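Local coordinates for protein COG0546: Predicted phosphatases (Streptococcus pneumoniae, PDB 2AH5) that is probably a phosphatase of the haloacid dehalogenase-like hydrolase family, although its substrate is unknown, at residues Lys31-Pro36 with Lys61-Glu66; Lys78-Ala83 with Thr110-Asp115; Gln88-Leu93 with His123-Gly128; Tyr197-His200 with Glu204-Ala207. All blocks are in the same frame, centred on the assembly; numbering follows the deposited sequence.

In the fold
The four contacts run from the helical part of the molecule to the edge of its parallel sheet. Contact 1, at the surface about 25 Å from the chain centre, and contact 2, buried about 12 Å from it, both use helix 64-79. Contacts 3 and 4 are partly buried and lie across the chain's centre from contact 1. They touch where Leu92 CD1 packs 3.8 Å from Leu206 CD2, so helix 89-97 serves both. Contact 2 reaches contact 3 through packing of Gln114 against His123. Aliphatic contacts dominate contact 2, aromatic faces contact 3, and a leucine under polar groups contact 1; contact 4 alone has hydrogen bonds between its segments.

Contact 1. Residues Lys31-Pro36 with Lys61-Glu66; sequences KELGVP and KDQISE
Glu66 OE1 accepts a weak hydrogen bond from Gln63 NE2, 3.3 Å long and bent to 138° at the hydrogen, and both polar groups lie against Leu33 CD2 of the other segment. That methyl carries the whole meeting on the leucine side. Leu33 CD2 lies 3.4 Å from Glu66 OE2. Its distance to Glu66 OE1 is 3.9 Å, so it is placed closer to the oxygen that Gln63 does not use. Gln63 NE2 also approaches the same Leu33 CD2, at 3.9 Å. Glu66 sets its CG anti to the backbone N (chi1 178°) and continues extended, which carries the carboxylate across to the leucine; the two side chains slide past each other in opposite directions.

The pair joins the end of helix 19-33 to the beginning of helix 64-79, two helices of what is probably the cap domain found in many haloacid dehalogenase-like phosphatases. Just after Leu33, Gly34 has a positive phi of 72° and closes a Schellman motif, in which Gly34 N bonds back to Lys31 O at 3.2 Å. Leu33 also has apolar partners in Ala67 and Ile70 of helix 64-79 and in Leu59 of a loop.

Glu66 belongs to the first turn of helix 64-79, where the helix dipole would probably favour its negative charge. Since the amide-carboxylate bond is weak and both of its partners come from one segment, the link between these two segments rests on van der Waals contact with Leu33 rather than on directed polar bonding.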
loop_
_atom_site.group_PDB
_atom_site.type_symbol
_atom_site.label_atom_id
_atom_site.label_comp_id
_atom_site.label_asym_id
_atom_site.label_seq_id
_atom_site.Cartn_x
_atom_site.Cartn_y
_atom_site.Cartn_z
ATOM N N LYS A 31 -14.841 -1.871 -19.723
ATOM C CA LYS A 31 -16.245 -1.911 -20.206
ATOM C C LYS A 31 -16.651 -0.547 -20.821
ATOM O O LYS A 31 -17.200 -0.481 -21.916
ATOM C CB LYS A 31 -17.212 -2.310 -19.083
ATOM C CG LYS A 31 -18.705 -2.003 -19.412
ATOM C CD LYS A 31 -19.642 -2.333 -18.288
ATOM C CE LYS A 31 -21.064 -1.960 -18.675
ATOM N NZ LYS A 31 -22.086 -2.537 -17.746
ATOM N N GLU A 32 -16.350 0.549 -20.125
ATOM C CA GLU A 32 -16.753 1.871 -20.617
ATOM C C GLU A 32 -16.007 2.274 -21.871
ATOM O O GLU A 32 -16.584 2.930 -22.776
ATOM C CB GLU A 32 -16.604 2.937 -19.519
ATOM C CG GLU A 32 -17.619 2.787 -18.360
ATOM C CD GLU A 32 -19.067 2.762 -18.853
ATOM O OE1 GLU A 32 -19.475 3.723 -19.522
ATOM O OE2 GLU A 32 -19.775 1.767 -18.601
ATOM N N LEU A 33 -14.738 1.869 -21.949
ATOM C CA LEU A 33 -13.905 2.171 -23.117
ATOM C C LEU A 33 -14.174 1.220 -24.303
ATOM O O LEU A 33 -13.708 1.456 -25.427
ATOM C CB LEU A 33 -12.429 2.175 -22.730
ATOM C CG LEU A 33 -12.007 3.265 -21.731
ATOM C CD1 LEU A 33 -10.520 3.172 -21.434
ATOM C CD2 LEU A 33 -12.379 4.686 -22.175
ATOM N N GLY A 34 -14.920 0.156 -24.031
ATOM C CA GLY A 34 -15.323 -0.818 -25.034
ATOM C C GLY A 34 -14.183 -1.706 -25.496
ATOM O O GLY A 34 -14.085 -2.020 -26.680
ATOM N N VAL A 35 -13.313 -2.084 -24.562
ATOM C CA VAL A 35 -12.114 -2.891 -24.846
ATOM C C VAL A 35 -12.108 -4.136 -23.971
ATOM O O VAL A 35 -12.621 -4.103 -22.852
ATOM C CB VAL A 35 -10.794 -2.106 -24.598
ATOM C CG1 VAL A 35 -10.692 -0.889 -25.518
ATOM C CG2 VAL A 35 -10.675 -1.694 -23.160
ATOM N N PRO A 36 -11.557 -5.261 -24.481
ATOM C CA PRO A 36 -11.549 -6.446 -23.625
ATOM C C PRO A 36 -10.750 -6.210 -22.349
ATOM O O PRO A 36 -9.706 -5.508 -22.365
ATOM C CB PRO A 36 -10.904 -7.524 -24.514
ATOM C CG PRO A 36 -11.202 -7.039 -25.943
ATOM C CD PRO A 36 -11.004 -5.543 -25.818
ATOM N N LYS A 61 -2.004 5.953 -25.582
ATOM C CA LYS A 61 -1.560 7.063 -24.735
ATOM C C LYS A 61 -2.605 8.193 -24.625
ATOM O O LYS A 61 -2.834 8.736 -23.531
ATOM C CB LYS A 61 -0.198 7.573 -25.238
ATOM C CG LYS A 61 0.436 8.724 -24.453
ATOM C CD LYS A 61 1.626 9.307 -25.215
ATOM C CE LYS A 61 1.163 9.999 -26.527
ATOM N NZ LYS A 61 2.226 10.763 -27.281
ATOM N N ASP A 62 -3.252 8.515 -25.749
ATOM C CA ASP A 62 -4.318 9.523 -25.795
ATOM C C ASP A 62 -5.549 9.171 -24.949
ATOM O O ASP A 62 -6.382 10.041 -24.688
ATOM C CB ASP A 62 -4.770 9.746 -27.237
ATOM C CG ASP A 62 -5.058 8.441 -27.954
ATOM O OD1 ASP A 62 -4.090 7.815 -28.445
ATOM O OD2 ASP A 62 -6.243 8.029 -28.013
ATOM N N GLN A 63 -5.672 7.912 -24.533
ATOM C CA GLN A 63 -6.828 7.491 -23.717
ATOM C C GLN A 63 -6.559 7.347 -22.204
ATOM O O GLN A 63 -7.496 7.101 -21.432
ATOM C CB GLN A 63 -7.449 6.213 -24.271
ATOM C CG GLN A 63 -8.456 6.480 -25.382
ATOM C CD GLN A 63 -9.466 5.364 -25.556
ATOM O OE1 GLN A 63 -9.102 4.193 -25.727
ATOM N NE2 GLN A 63 -10.757 5.723 -25.526
ATOM N N ILE A 64 -5.301 7.515 -21.788
ATOM C CA ILE A 64 -4.921 7.241 -20.383
ATOM C C ILE A 64 -5.661 8.127 -19.405
ATOM O O ILE A 64 -6.173 7.634 -18.392
ATOM C CB ILE A 64 -3.378 7.367 -20.118
ATOM C CG1 ILE A 64 -2.580 6.426 -21.026
ATOM C CG2 ILE A 64 -3.048 7.111 -18.645
ATOM C CD1 ILE A 64 -3.169 5.067 -21.164
ATOM N N SER A 65 -5.682 9.430 -19.686
ATOM C CA SER A 65 -6.329 10.418 -18.818
ATOM C C SER A 65 -7.813 10.105 -18.632
ATOM O O SER A 65 -8.331 10.148 -17.512
ATOM C CB SER A 65 -6.143 11.836 -19.382
ATOM O OG SER A 65 -6.707 12.794 -18.506
ATOM N N GLU A 66 -8.492 9.780 -19.733
ATOM C CA GLU A 66 -9.912 9.376 -19.668
ATOM C C GLU A 66 -10.075 8.106 -18.825
ATOM O O GLU A 66 -10.976 8.015 -17.979
ATOM C CB GLU A 66 -10.461 9.127 -21.076
ATOM C CG GLU A 66 -11.921 8.658 -21.132
ATOM C CD GLU A 66 -12.353 8.229 -22.535
ATOM O OE1 GLU A 66 -11.518 8.225 -23.454
ATOM O OE2 GLU A 66 -13.530 7.864 -22.721
#

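Contact 2. Residues Lys78-Ala83 with Thr110-Asp115; sequences KGIYEA and TSTAQD
Helix 64-79, part of the probable cap, is followed by a turn whose Ile80 packs on Thr112 and Asp115 of helix 110-119. The evidence for the turn is the bond from Glu82 N to Gly79 O, 3.0 Å long, which closes a type I beta turn from Gly79 to Glu82 with Ile80 at its second position. Ile80 swings CG1 away from its backbone N (chi1 -165°) and stays extended at chi2 (170°), so CD1 is the atom that meets helix 110-119. Its nearest partner is the methyl Thr112 CG2 at 3.6 Å, followed by the backbone oxygen Thr112 O at 3.9 Å. One helical turn further, Asp115 offers CB, 4.1 Å from Ile80 CD1.

In fold terms this joins the chain leaving the helical cap to the Rossmann-like core of a haloacid dehalogenase-like protein. Thr112 lies near, without touching, Asp10, Asp12 and Thr14, which fit the family's DxDx(T/V) motif and probably mark the active site. The hydroxyl of Thr112 is engaged on its own account, since OG1 is hydrogen-bonded to Lys76 NZ on helix 64-79, while its methyl faces the isoleucine.

Ile80 also packs on Met116. Within its own segment, Ile80 CG2 stands 3.4 Å above the plane of the Tyr81 ring, over its centre.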
loop_
_atom_site.group_PDB
_atom_site.type_symbol
_atom_site.label_atom_id
_atom_site.label_comp_id
_atom_site.label_asym_id
_atom_site.label_seq_id
_atom_site.Cartn_x
_atom_site.Cartn_y
_atom_site.Cartn_z
ATOM N N LYS A 78 -17.656 3.161 -5.254
ATOM C CA LYS A 78 -17.966 1.734 -5.156
ATOM C C LYS A 78 -16.758 0.876 -4.770
ATOM O O LYS A 78 -16.849 0.054 -3.857
ATOM C CB LYS A 78 -18.564 1.199 -6.470
ATOM C CG LYS A 78 -20.062 1.475 -6.658
ATOM C CD LYS A 78 -20.673 0.839 -7.956
ATOM C CE LYS A 78 -20.524 -0.691 -8.019
ATOM N NZ LYS A 78 -21.313 -1.405 -6.968
ATOM N N GLY A 79 -15.646 1.060 -5.481
ATOM C CA GLY A 79 -14.476 0.156 -5.354
ATOM C C GLY A 79 -13.875 0.167 -3.963
ATOM O O GLY A 79 -13.407 -0.859 -3.462
ATOM N N ILE A 80 -13.874 1.346 -3.357
ATOM C CA ILE A 80 -13.261 1.570 -2.054
ATOM C C ILE A 80 -13.897 0.682 -0.966
ATOM O O ILE A 80 -13.212 0.300 -0.008
ATOM C CB ILE A 80 -13.329 3.078 -1.662
ATOM C CG1 ILE A 80 -12.372 3.368 -0.488
ATOM C CG2 ILE A 80 -14.800 3.510 -1.441
ATOM C CD1 ILE A 80 -12.164 4.853 -0.170
ATOM N N TYR A 81 -15.194 0.386 -1.120
ATOM C CA TYR A 81 -15.974 -0.465 -0.183
ATOM C C TYR A 81 -15.861 -1.952 -0.473
ATOM O O TYR A 81 -16.273 -2.801 0.340
ATOM C CB TYR A 81 -17.463 -0.062 -0.206
ATOM C CG TYR A 81 -17.668 1.383 0.043
ATOM C CD1 TYR A 81 -18.084 2.239 -0.979
ATOM C CD2 TYR A 81 -17.389 1.935 1.304
ATOM C CE1 TYR A 81 -18.245 3.592 -0.741
ATOM C CE2 TYR A 81 -17.540 3.281 1.542
ATOM C CZ TYR A 81 -17.965 4.102 0.529
ATOM O OH TYR A 81 -18.114 5.426 0.802
ATOM N N GLU A 82 -15.350 -2.274 -1.651
ATOM C CA GLU A 82 -15.119 -3.658 -2.036
ATOM C C GLU A 82 -13.704 -4.036 -1.603
ATOM O O GLU A 82 -12.785 -4.217 -2.429
ATOM C CB GLU A 82 -15.330 -3.824 -3.542
ATOM C CG GLU A 82 -16.758 -3.388 -3.934
ATOM C CD GLU A 82 -17.058 -3.515 -5.408
ATOM O OE1 GLU A 82 -16.247 -3.065 -6.244
ATOM O OE2 GLU A 82 -18.135 -4.073 -5.725
ATOM N N ALA A 83 -13.569 -4.156 -0.281
ATOM C CA ALA A 83 -12.286 -4.314 0.387
ATOM C C ALA A 83 -12.541 -4.899 1.779
ATOM O O ALA A 83 -13.634 -4.741 2.335
ATOM C CB ALA A 83 -11.589 -2.979 0.491
ATOM N N THR A 110 -4.127 10.762 0.460
ATOM C CA THR A 110 -4.334 10.810 1.903
ATOM C C THR A 110 -5.808 10.623 2.296
ATOM O O THR A 110 -6.134 9.811 3.151
ATOM C CB THR A 110 -3.805 12.113 2.490
ATOM O OG1 THR A 110 -2.386 12.198 2.257
ATOM C CG2 THR A 110 -4.090 12.169 3.985
ATOM N N SER A 111 -6.699 11.373 1.672
ATOM C CA SER A 111 -8.105 11.333 2.078
ATOM C C SER A 111 -8.758 9.974 1.821
ATOM O O SER A 111 -9.526 9.496 2.668
ATOM C CB SER A 111 -8.898 12.452 1.402
ATOM O OG SER A 111 -8.845 12.299 0.004
ATOM N N THR A 112 -8.418 9.351 0.691
ATOM C CA THR A 112 -8.873 7.988 0.376
ATOM C C THR A 112 -8.354 6.971 1.423
ATOM O O THR A 112 -9.118 6.131 1.919
ATOM C CB THR A 112 -8.468 7.548 -1.070
ATOM O OG1 THR A 112 -8.898 8.534 -2.030
ATOM C CG2 THR A 112 -9.126 6.242 -1.444
ATOM N N ALA A 113 -7.074 7.075 1.781
ATOM C CA ALA A 113 -6.475 6.205 2.799
ATOM C C ALA A 113 -7.143 6.382 4.161
ATOM O O ALA A 113 -7.449 5.396 4.869
ATOM C CB ALA A 113 -4.961 6.458 2.892
ATOM N N GLN A 114 -7.397 7.638 4.526
ATOM C CA GLN A 114 -8.094 7.916 5.757
ATOM C C GLN A 114 -9.492 7.330 5.746
ATOM O O GLN A 114 -9.860 6.684 6.714
ATOM C CB GLN A 114 -8.090 9.413 6.087
ATOM C CG GLN A 114 -6.664 9.886 6.338
ATOM C CD GLN A 114 -6.473 10.741 7.565
ATOM O OE1 GLN A 114 -5.451 11.431 7.695
ATOM N NE2 GLN A 114 -7.430 10.695 8.482
ATOM N N ASP A 115 -10.221 7.496 4.644
ATOM C CA ASP A 115 -11.561 6.944 4.491
ATOM C C ASP A 115 -11.561 5.428 4.616
ATOM O O ASP A 115 -12.386 4.855 5.360
ATOM C CB ASP A 115 -12.178 7.338 3.143
ATOM C CG ASP A 115 -12.601 8.801 3.083
ATOM O OD1 ASP A 115 -12.707 9.474 4.145
ATOM O OD2 ASP A 115 -12.826 9.272 1.941
#

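Contact 3. Residues Gln88-Leu93 with His123-Gly128; sequences QIIDLL and HHFFDG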
loop_
_atom_site.group_PDB
_atom_site.type_symbol
_atom_site.label_atom_id
_atom_site.label_comp_id
_atom_site.label_asym_id
_atom_site.label_seq_id
_atom_site.Cartn_x
_atom_site.Cartn_y
_atom_site.Cartn_z
ATOM N N GLN A 88 -6.124 -11.936 10.438
ATOM C CA GLN A 88 -5.160 -11.663 11.530
ATOM C C GLN A 88 -4.569 -10.224 11.574
ATOM O O GLN A 88 -3.700 -9.903 12.414
ATOM C CB GLN A 88 -4.017 -12.708 11.507
ATOM C CG GLN A 88 -4.461 -14.172 11.562
ATOM C CD GLN A 88 -5.361 -14.471 12.747
ATOM O OE1 GLN A 88 -6.545 -14.783 12.580
ATOM N NE2 GLN A 88 -4.814 -14.349 13.949
ATOM N N ILE A 89 -5.020 -9.344 10.681
ATOM C CA ILE A 89 -4.493 -7.973 10.694
ATOM C C ILE A 89 -4.856 -7.211 11.978
ATOM O O ILE A 89 -4.010 -6.525 12.551
ATOM C CB ILE A 89 -4.903 -7.151 9.421
ATOM C CG1 ILE A 89 -4.180 -7.682 8.183
ATOM C CG2 ILE A 89 -4.579 -5.664 9.612
ATOM C CD1 ILE A 89 -2.595 -7.584 8.212
ATOM N N ILE A 90 -6.107 -7.324 12.429
ATOM C CA ILE A 90 -6.507 -6.708 13.710
ATOM C C ILE A 90 -5.594 -7.194 14.844
ATOM O O ILE A 90 -5.099 -6.378 15.630
ATOM C CB ILE A 90 -8.009 -6.933 14.070
ATOM C CG1 ILE A 90 -8.944 -6.236 13.064
ATOM C CG2 ILE A 90 -8.320 -6.402 15.474
ATOM C CD1 ILE A 90 -8.993 -4.718 13.210
ATOM N N ASP A 91 -5.373 -8.514 14.917
ATOM C CA ASP A 91 -4.441 -9.091 15.918
ATOM C C ASP A 91 -3.053 -8.441 15.847
ATOM O O ASP A 91 -2.493 -8.036 16.877
ATOM C CB ASP A 91 -4.330 -10.605 15.779
ATOM C CG ASP A 91 -3.815 -11.283 17.060
ATOM O OD1 ASP A 91 -3.925 -10.670 18.174
ATOM O OD2 ASP A 91 -3.319 -12.426 16.927
ATOM N N LEU A 92 -2.508 -8.343 14.643
ATOM C CA LEU A 92 -1.166 -7.776 14.443
ATOM C C LEU A 92 -1.126 -6.335 14.912
ATOM O O LEU A 92 -0.193 -5.914 15.617
ATOM C CB LEU A 92 -0.800 -7.822 12.949
ATOM C CG LEU A 92 0.509 -7.124 12.597
ATOM C CD1 LEU A 92 1.697 -7.800 13.295
ATOM C CD2 LEU A 92 0.654 -7.148 11.079
ATOM N N LEU A 93 -2.121 -5.557 14.492
ATOM C CA LEU A 93 -2.172 -4.150 14.914
ATOM C C LEU A 93 -2.331 -3.942 16.431
ATOM O O LEU A 93 -1.626 -3.119 17.010
ATOM C CB LEU A 93 -3.283 -3.417 14.174
ATOM C CG LEU A 93 -3.079 -3.324 12.665
ATOM C CD1 LEU A 93 -4.331 -2.676 12.022
ATOM C CD2 LEU A 93 -1.779 -2.543 12.355
ATOM N N HIS A 123 -8.463 2.755 11.607
ATOM C CA HIS A 123 -7.944 4.130 11.683
ATOM C C HIS A 123 -7.378 4.379 13.087
ATOM O O HIS A 123 -6.322 5.007 13.273
ATOM C CB HIS A 123 -9.074 5.144 11.340
ATOM C CG HIS A 123 -8.622 6.576 11.276
ATOM N ND1 HIS A 123 -8.218 7.282 12.389
ATOM C CD2 HIS A 123 -8.532 7.439 10.233
ATOM C CE1 HIS A 123 -7.881 8.512 12.034
ATOM N NE2 HIS A 123 -8.054 8.629 10.729
ATOM N N HIS A 124 -8.070 3.852 14.090
ATOM C CA HIS A 124 -7.714 4.168 15.460
ATOM C C HIS A 124 -6.369 3.592 15.971
ATOM O O HIS A 124 -5.859 4.012 17.037
ATOM C CB HIS A 124 -8.867 3.801 16.386
ATOM C CG HIS A 124 -9.040 2.328 16.591
ATOM N ND1 HIS A 124 -9.738 1.541 15.704
ATOM C CD2 HIS A 124 -8.633 1.503 17.586
ATOM C CE1 HIS A 124 -9.743 0.293 16.134
ATOM N NE2 HIS A 124 -9.068 0.237 17.265
ATOM N N PHE A 125 -5.790 2.649 15.235
ATOM C CA PHE A 125 -4.508 2.061 15.616
ATOM C C PHE A 125 -3.316 2.938 15.228
ATOM O O PHE A 125 -2.187 2.629 15.600
ATOM C CB PHE A 125 -4.312 0.711 14.940
ATOM C CG PHE A 125 -5.208 -0.364 15.467
ATOM C CD1 PHE A 125 -5.023 -0.880 16.750
ATOM C CD2 PHE A 125 -6.239 -0.845 14.693
ATOM C CE1 PHE A 125 -5.847 -1.889 17.235
ATOM C CE2 PHE A 125 -7.071 -1.837 15.165
ATOM C CZ PHE A 125 -6.878 -2.372 16.422
ATOM N N PHE A 126 -3.566 3.969 14.423
ATOM C CA PHE A 126 -2.482 4.782 13.865
ATOM C C PHE A 126 -2.314 6.173 14.466
ATOM O O PHE A 126 -3.296 6.859 14.754
ATOM C CB PHE A 126 -2.618 4.838 12.319
ATOM C CG PHE A 126 -2.613 3.476 11.695
ATOM C CD1 PHE A 126 -1.407 2.829 11.471
ATOM C CD2 PHE A 126 -3.807 2.810 11.422
ATOM C CE1 PHE A 126 -1.372 1.530 10.963
ATOM C CE2 PHE A 126 -3.794 1.534 10.882
ATOM C CZ PHE A 126 -2.559 0.881 10.662
ATOM N N ASP A 127 -1.061 6.607 14.608
ATOM C CA ASP A 127 -0.778 7.977 15.053
ATOM C C ASP A 127 -0.680 8.971 13.902
ATOM O O ASP A 127 -0.560 10.174 14.139
ATOM C CB ASP A 127 0.499 8.033 15.862
ATOM C CG ASP A 127 0.344 7.412 17.248
ATOM O OD1 ASP A 127 -0.733 6.861 17.583
ATOM O OD2 ASP A 127 1.333 7.489 17.999
ATOM N N GLY A 128 -0.740 8.461 12.669
ATOM C CA GLY A 128 -0.714 9.299 11.475
ATOM C C GLY A 128 -1.014 8.453 10.265
ATOM O O GLY A 128 -0.680 7.281 10.236
#
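The Phe125 ring is covered on both faces, with Leu93 from the opposing helix on one and His124 from its own segment on the other. Leu93 CB stands 3.9 Å from the Phe125 ring centroid and only 12° off the ring normal, which defines a CH-pi contact centred on the face. On the opposite face His124 NE2 lies 3.5 Å above the Phe125 plane, displaced toward the rim. Ile90 CD1 approaches Phe125 CE2 obliquely at 4.0 Å, the two side chains crossing at about a right angle.

This is packing on the Rossmann-like core, between helix 89-97 and the 3-10 turn 123-125 that leads into strand 128-132, the outermost strand at one end of the parallel sheet. The turn is marked by the bond from Phe126 N to His123 O, 3.2 Å long. It sends consecutive aromatic side chains to different tasks: Phe125 rests on the helix, where it also meets Glu94 and Ser97, while Phe126 is buried against Leu102 and Ile104 of the neighbouring strand 102-106 and against Leu15.

Leu93 links both rings. The backbone points its CB at Phe125; chi1 of -64°, with CG anti to the carbonyl carbon, together with chi2 then divides the two methyls between the phenylalanines. Leu93 CD1 lies 3.8 Å from Phe125 CD2. The other methyl goes to the second ring at its far end, with Leu93 CD2 3.9 Å from Phe126 CZ.

Contact 4. Residues Tyr197-His200 with Glu204-Ala207; sequences YIAH and EVLA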
loop_
_atom_site.group_PDB
_atom_site.type_symbol
_atom_site.label_atom_id
_atom_site.label_comp_id
_atom_site.label_asym_id
_atom_site.label_seq_id
_atom_site.Cartn_x
_atom_site.Cartn_y
_atom_site.Cartn_z
ATOM N N TYR A 197 13.570 -8.433 7.061
ATOM C CA TYR A 197 12.778 -9.525 7.614
ATOM C C TYR A 197 11.670 -9.797 6.605
ATOM O O TYR A 197 11.314 -8.920 5.801
ATOM C CB TYR A 197 12.191 -9.111 8.957
ATOM C CG TYR A 197 11.516 -10.231 9.720
ATOM C CD1 TYR A 197 12.250 -11.074 10.586
ATOM C CD2 TYR A 197 10.144 -10.426 9.609
ATOM C CE1 TYR A 197 11.615 -12.095 11.308
ATOM C CE2 TYR A 197 9.500 -11.441 10.316
ATOM C CZ TYR A 197 10.236 -12.258 11.152
ATOM O OH TYR A 197 9.554 -13.251 11.813
ATOM N N ILE A 198 11.133 -11.018 6.626
ATOM C CA ILE A 198 10.074 -11.379 5.675
ATOM C C ILE A 198 8.994 -12.187 6.389
ATOM O O ILE A 198 9.299 -12.928 7.317
ATOM C CB ILE A 198 10.627 -12.130 4.414
ATOM C CG1 ILE A 198 9.525 -12.345 3.361
ATOM C CG2 ILE A 198 11.287 -13.419 4.797
ATOM C CD1 ILE A 198 10.064 -12.399 1.891
ATOM N N ALA A 199 7.741 -12.028 5.974
ATOM C CA ALA A 199 6.629 -12.744 6.603
ATOM C C ALA A 199 5.604 -13.161 5.582
ATOM O O ALA A 199 5.149 -12.343 4.787
ATOM C CB ALA A 199 5.937 -11.886 7.671
ATOM N N HIS A 200 5.174 -14.413 5.657
ATOM C CA HIS A 200 4.056 -14.843 4.811
ATOM C C HIS A 200 2.692 -14.811 5.525
ATOM O O HIS A 200 1.650 -15.003 4.891
ATOM C CB HIS A 200 4.326 -16.210 4.129
ATOM C CG HIS A 200 4.271 -17.391 5.046
ATOM N ND1 HIS A 200 5.270 -17.684 5.950
ATOM C CD2 HIS A 200 3.359 -18.384 5.162
ATOM C CE1 HIS A 200 4.962 -18.792 6.604
ATOM N NE2 HIS A 200 3.800 -19.230 6.153
ATOM N N GLU A 204 3.670 -13.704 11.998
ATOM C CA GLU A 204 5.103 -13.889 11.815
ATOM C C GLU A 204 5.880 -12.519 11.952
ATOM O O GLU A 204 7.041 -12.468 12.357
ATOM C CB GLU A 204 5.304 -14.503 10.453
ATOM C CG GLU A 204 6.652 -15.064 10.222
ATOM C CD GLU A 204 6.754 -15.709 8.850
ATOM O OE1 GLU A 204 5.739 -15.741 8.097
ATOM O OE2 GLU A 204 7.867 -16.161 8.549
ATOM N N VAL A 205 5.182 -11.424 11.657
ATOM C CA VAL A 205 5.773 -10.076 11.724
ATOM C C VAL A 205 6.264 -9.775 13.140
ATOM O O VAL A 205 7.261 -9.089 13.356
ATOM C CB VAL A 205 4.756 -8.998 11.286
ATOM C CG1 VAL A 205 5.301 -7.603 11.569
ATOM C CG2 VAL A 205 4.439 -9.111 9.782
ATOM N N LEU A 206 5.540 -10.308 14.114
ATOM C CA LEU A 206 5.713 -9.934 15.513
ATOM C C LEU A 206 7.056 -10.372 16.048
ATOM O O LEU A 206 7.644 -9.684 16.864
ATOM C CB LEU A 206 4.601 -10.564 16.339
ATOM C CG LEU A 206 3.248 -9.930 16.110
ATOM C CD1 LEU A 206 2.195 -10.800 16.796
ATOM C CD2 LEU A 206 3.227 -8.489 16.666
ATOM N N ALA A 207 7.535 -11.515 15.558
ATOM C CA ALA A 207 8.804 -12.110 15.991
ATOM C C ALA A 207 10.003 -11.200 15.743
ATOM O O ALA A 207 10.981 -11.232 16.495
ATOM C CB ALA A 207 9.012 -13.472 15.297
#
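Glu204 can be traced atom by atom along the strand residues it covers. Glu204 CB lies 3.9 Å from Ala199 CB. The next carbon, Glu204 CG, lies 3.8 Å from Tyr197 OH, and Glu204 CD comes 3.7 Å from Ala199 CA. An extended chain, begun with CG turned to the side facing away from the backbone N (chi1 -166°), then delivers the carboxylate to the strand's end. There Glu204 OE1 accepts a hydrogen bond of 2.8 Å from His200 N, which arrives from above the carboxylate plane, 44° out of it. His200 ND1 is also close to Glu204 OE1, at 2.9 Å, with the imidazole turned nearly perpendicular to the carboxylate. A weak hydrogen bond from Lys201 N reaches the same oxygen, so backbone groups just beyond the strand converge on it. The other tip oxygen, Glu204 OE2, lies 3.7 Å from Ile198 O.

A second hydrogen bond, again donated from the strand segment, runs from Tyr197 OH to the backbone Glu204 O at 2.7 Å, with a C=O...donor angle of 143°. Ala207 CB lies 3.5 Å from Tyr197 OH, and Val205 CG2 packs on Ala199 CB.

Val205, which also leans on Leu178 of strand 176-180 and Leu92 of helix 89-97, packs the short, weakly bonded helix 204-208 back on the parallel sheet: a strand-turn-helix unit from edge strand 197-199 of a Rossmann-like alpha/beta core.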